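Long-range contact in RNA-dependent RNA polymerase (Farallon virus, PDB 6DX5), which probably replicates and transcribes the viral RNA genome as a whole protein, this piece being its N-terminal viral OTU domain, a cysteine protease of the deubiquitinase type: residues V138-M149 with D160-C171. Numbering follows the deposited sequence.
Sequences VTIVIWNVNTDM and DSVPRAFNIVRC
V141 and W143 meet N167 in the parallel pair formed by strands 140-145 and 166-171 inside the mixed sheet of this viral OTU protease domain. Six backbone hydrogen bonds join the strands, from F166 N to T139 O at one end to V145 N and R170 O (3.0 Å) at the other. The tight part lies on the face carrying V141, W143 and N167. With CG anti to its carbonyl carbon (chi1 -74°), N167 lies alongside V141 and brings OD1 into the plane of the W143 ring, where NE1 donates to it at 2.8 Å; the amide is turned 32° from the indole. ND2 donates to V162 O, and with both amide atoms bonded its rotation is fixed. A165 N reaches V162 O from the opposite face of that carbonyl's plane. V141 CG1 lies over one face of the indole, toward its rim. On the other side of the sheet, I140, I142 and I168 pack against helix 37-47. The N144/R170 end is looser: R170 extends outward, its NH1 sharing a water with N144 ND2, while N144 OD1 bonds to Q155. Around T139 the contact is hydrated yet firmly bonded. A water links T139 N, D160 OD2 and R164 O, D160 N donates to T139 OG1, and T139 OG1 donates to D160 OD2 at 3.2 Å, meeting it from above the carboxylate plane.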
# COMPACT_ATOMS: atom_id res chain seq x y z
N VAL A 138 -7.92 18.32 -3.16
CA VAL A 138 -9.01 17.53 -3.73
C VAL A 138 -8.89 16.13 -3.17
O VAL A 138 -7.90 15.77 -2.53
CB VAL A 138 -9.01 17.46 -5.27
CG1 VAL A 138 -9.22 18.82 -5.85
CG2 VAL A 138 -7.72 16.78 -5.83
N THR A 139 -9.94 15.34 -3.44
CA THR A 139 -9.97 13.93 -3.10
C THR A 139 -9.80 13.09 -4.36
O THR A 139 -10.51 13.30 -5.37
CB THR A 139 -11.27 13.62 -2.39
OG1 THR A 139 -11.29 14.39 -1.19
CG2 THR A 139 -11.36 12.13 -2.01
N ILE A 140 -8.88 12.14 -4.31
CA ILE A 140 -8.68 11.21 -5.42
C ILE A 140 -8.99 9.81 -4.90
O ILE A 140 -8.47 9.42 -3.84
CB ILE A 140 -7.25 11.29 -5.99
CG1 ILE A 140 -7.01 12.67 -6.48
CG2 ILE A 140 -7.05 10.31 -7.20
CD1 ILE A 140 -5.51 12.97 -6.81
N VAL A 141 -9.83 9.08 -5.63
CA VAL A 141 -10.20 7.72 -5.28
C VAL A 141 -9.59 6.78 -6.30
O VAL A 141 -9.74 7.01 -7.50
CB VAL A 141 -11.72 7.55 -5.23
CG1 VAL A 141 -12.05 6.19 -4.79
CG2 VAL A 141 -12.33 8.61 -4.30
N ILE A 142 -8.88 5.74 -5.85
CA ILE A 142 -8.26 4.76 -6.72
C ILE A 142 -9.02 3.45 -6.54
O ILE A 142 -9.01 2.87 -5.45
CB ILE A 142 -6.78 4.53 -6.42
CG1 ILE A 142 -5.99 5.85 -6.31
CG2 ILE A 142 -6.18 3.60 -7.50
CD1 ILE A 142 -5.74 6.47 -7.60
N TRP A 143 -9.69 2.98 -7.58
CA TRP A 143 -10.43 1.73 -7.52
C TRP A 143 -9.58 0.66 -8.20
O TRP A 143 -9.33 0.74 -9.41
CB TRP A 143 -11.79 1.85 -8.23
CG TRP A 143 -12.71 2.92 -7.73
CD1 TRP A 143 -12.68 4.24 -8.07
CD2 TRP A 143 -13.76 2.76 -6.76
NE1 TRP A 143 -13.67 4.92 -7.39
CE2 TRP A 143 -14.34 4.03 -6.58
CE3 TRP A 143 -14.27 1.67 -6.04
CZ2 TRP A 143 -15.41 4.26 -5.68
CZ3 TRP A 143 -15.36 1.89 -5.17
CH2 TRP A 143 -15.88 3.18 -4.97
N ASN A 144 -9.15 -0.33 -7.45
CA ASN A 144 -8.38 -1.42 -8.02
C ASN A 144 -9.36 -2.50 -8.46
O ASN A 144 -10.10 -3.05 -7.62
CB ASN A 144 -7.38 -1.97 -7.00
CG ASN A 144 -6.47 -0.89 -6.45
OD1 ASN A 144 -6.61 -0.46 -5.29
ND2 ASN A 144 -5.59 -0.38 -7.28
N VAL A 145 -9.34 -2.86 -9.72
CA VAL A 145 -10.31 -3.80 -10.23
C VAL A 145 -9.62 -4.99 -10.89
O VAL A 145 -8.45 -4.93 -11.27
CB VAL A 145 -11.25 -3.12 -11.22
CG1 VAL A 145 -11.94 -1.95 -10.55
CG2 VAL A 145 -10.42 -2.72 -12.46
N ASN A 146 -10.38 -6.08 -11.04
CA ASN A 146 -9.83 -7.19 -11.78
C ASN A 146 -10.20 -6.96 -13.24
O ASN A 146 -10.67 -5.88 -13.62
CB ASN A 146 -10.31 -8.53 -11.23
CG ASN A 146 -11.78 -8.61 -11.21
OD1 ASN A 146 -12.44 -7.71 -11.70
ND2 ASN A 146 -12.32 -9.68 -10.63
N THR A 147 -9.98 -7.95 -14.09
CA THR A 147 -10.07 -7.67 -15.51
C THR A 147 -11.51 -7.58 -16.01
O THR A 147 -11.71 -7.03 -17.10
CB THR A 147 -9.28 -8.74 -16.28
OG1 THR A 147 -9.79 -10.03 -15.93
CG2 THR A 147 -7.77 -8.66 -15.87
N ASP A 148 -12.49 -8.05 -15.24
CA ASP A 148 -13.91 -7.84 -15.50
C ASP A 148 -14.51 -6.64 -14.73
O ASP A 148 -15.73 -6.57 -14.57
CB ASP A 148 -14.68 -9.12 -15.18
CG ASP A 148 -14.53 -9.54 -13.71
OD1 ASP A 148 -14.34 -8.67 -12.84
OD2 ASP A 148 -14.65 -10.75 -13.40
N MET A 149 -13.67 -5.73 -14.23
CA MET A 149 -14.07 -4.46 -13.62
C MET A 149 -14.82 -4.61 -12.28
O MET A 149 -15.43 -3.66 -11.81
CB MET A 149 -14.90 -3.61 -14.60
CG MET A 149 -14.10 -3.06 -15.78
SD MET A 149 -12.95 -1.66 -15.41
CE MET A 149 -14.06 -0.34 -14.99
N ASP A 160 -13.24 13.99 0.99
CA ASP A 160 -14.54 14.12 0.34
C ASP A 160 -15.14 12.74 0.04
O ASP A 160 -14.45 11.72 0.03
CB ASP A 160 -14.45 14.91 -0.96
CG ASP A 160 -14.20 16.39 -0.75
OD1 ASP A 160 -14.97 17.01 0.04
OD2 ASP A 160 -13.25 16.92 -1.38
N SER A 161 -16.44 12.75 -0.24
CA SER A 161 -17.13 11.53 -0.61
C SER A 161 -16.88 11.23 -2.08
O SER A 161 -16.44 12.09 -2.86
CB SER A 161 -18.63 11.68 -0.39
OG SER A 161 -19.04 12.82 -1.09
N VAL A 162 -17.18 9.96 -2.44
CA VAL A 162 -16.98 9.51 -3.82
C VAL A 162 -17.58 10.46 -4.84
O VAL A 162 -16.89 10.80 -5.81
CB VAL A 162 -17.48 8.06 -3.97
CG1 VAL A 162 -17.60 7.71 -5.43
CG2 VAL A 162 -16.52 7.12 -3.21
N PRO A 163 -18.84 10.90 -4.71
CA PRO A 163 -19.40 11.76 -5.78
C PRO A 163 -18.75 13.15 -5.85
O PRO A 163 -18.87 13.82 -6.89
CB PRO A 163 -20.90 11.83 -5.43
CG PRO A 163 -21.01 11.41 -4.03
CD PRO A 163 -19.88 10.47 -3.76
N ARG A 164 -18.02 13.56 -4.82
CA ARG A 164 -17.32 14.83 -4.82
C ARG A 164 -15.81 14.66 -5.05
O ARG A 164 -15.03 15.58 -4.80
CB ARG A 164 -17.62 15.54 -3.50
CG ARG A 164 -19.03 16.11 -3.41
CD ARG A 164 -19.01 17.60 -3.76
NE ARG A 164 -18.30 18.40 -2.75
CZ ARG A 164 -17.65 19.55 -2.99
NH1 ARG A 164 -17.60 20.03 -4.23
NH2 ARG A 164 -17.04 20.19 -2.00
N ALA A 165 -15.39 13.50 -5.52
CA ALA A 165 -13.98 13.17 -5.68
C ALA A 165 -13.65 12.91 -7.15
O ALA A 165 -14.52 12.80 -8.01
CB ALA A 165 -13.64 11.94 -4.83
N PHE A 166 -12.36 12.82 -7.45
CA PHE A 166 -11.90 12.42 -8.77
C PHE A 166 -11.62 10.93 -8.68
O PHE A 166 -10.81 10.51 -7.85
CB PHE A 166 -10.66 13.23 -9.16
CG PHE A 166 -10.95 14.71 -9.25
CD1 PHE A 166 -11.52 15.23 -10.40
CD2 PHE A 166 -10.81 15.52 -8.14
CE1 PHE A 166 -11.87 16.57 -10.49
CE2 PHE A 166 -11.12 16.86 -8.20
CZ PHE A 166 -11.65 17.41 -9.37
N ASN A 167 -12.32 10.15 -9.49
CA ASN A 167 -12.31 8.69 -9.35
C ASN A 167 -11.47 8.12 -10.48
O ASN A 167 -11.70 8.43 -11.67
CB ASN A 167 -13.75 8.12 -9.41
CG ASN A 167 -14.54 8.38 -8.16
OD1 ASN A 167 -14.43 7.65 -7.16
ND2 ASN A 167 -15.32 9.47 -8.18
N ILE A 168 -10.53 7.25 -10.13
CA ILE A 168 -9.64 6.67 -11.12
C ILE A 168 -9.69 5.17 -10.94
O ILE A 168 -9.78 4.70 -9.80
CB ILE A 168 -8.24 7.26 -10.94
CG1 ILE A 168 -8.32 8.77 -11.25
CG2 ILE A 168 -7.18 6.51 -11.76
CD1 ILE A 168 -7.03 9.42 -11.37
N VAL A 169 -9.72 4.41 -12.04
CA VAL A 169 -9.72 2.96 -11.95
C VAL A 169 -8.32 2.48 -12.31
O VAL A 169 -7.66 3.06 -13.17
CB VAL A 169 -10.78 2.32 -12.87
CG1 VAL A 169 -10.52 2.71 -14.34
CG2 VAL A 169 -10.79 0.81 -12.76
N ARG A 170 -7.88 1.42 -11.65
CA ARG A 170 -6.55 0.88 -11.87
C ARG A 170 -6.69 -0.60 -12.13
O ARG A 170 -7.20 -1.34 -11.27
CB ARG A 170 -5.64 1.09 -10.66
CG ARG A 170 -4.23 0.54 -10.91
CD ARG A 170 -3.38 0.52 -9.67
NE ARG A 170 -1.98 0.41 -10.07
CZ ARG A 170 -0.93 0.61 -9.26
NH1 ARG A 170 -1.12 0.91 -7.96
NH2 ARG A 170 0.30 0.52 -9.75
N CYS A 171 -6.19 -1.06 -13.28
CA CYS A 171 -6.23 -2.48 -13.63
C CYS A 171 -4.79 -2.93 -13.89
O CYS A 171 -4.20 -2.54 -14.90
CB CYS A 171 -7.12 -2.73 -14.85
SG CYS A 171 -7.43 -4.56 -15.09
O HOH W 1 -12.49 16.56 -4.36
O HOH W 2 -3.53 1.06 -6.12
O HOH W 3 -5.92 -4.38 -10.67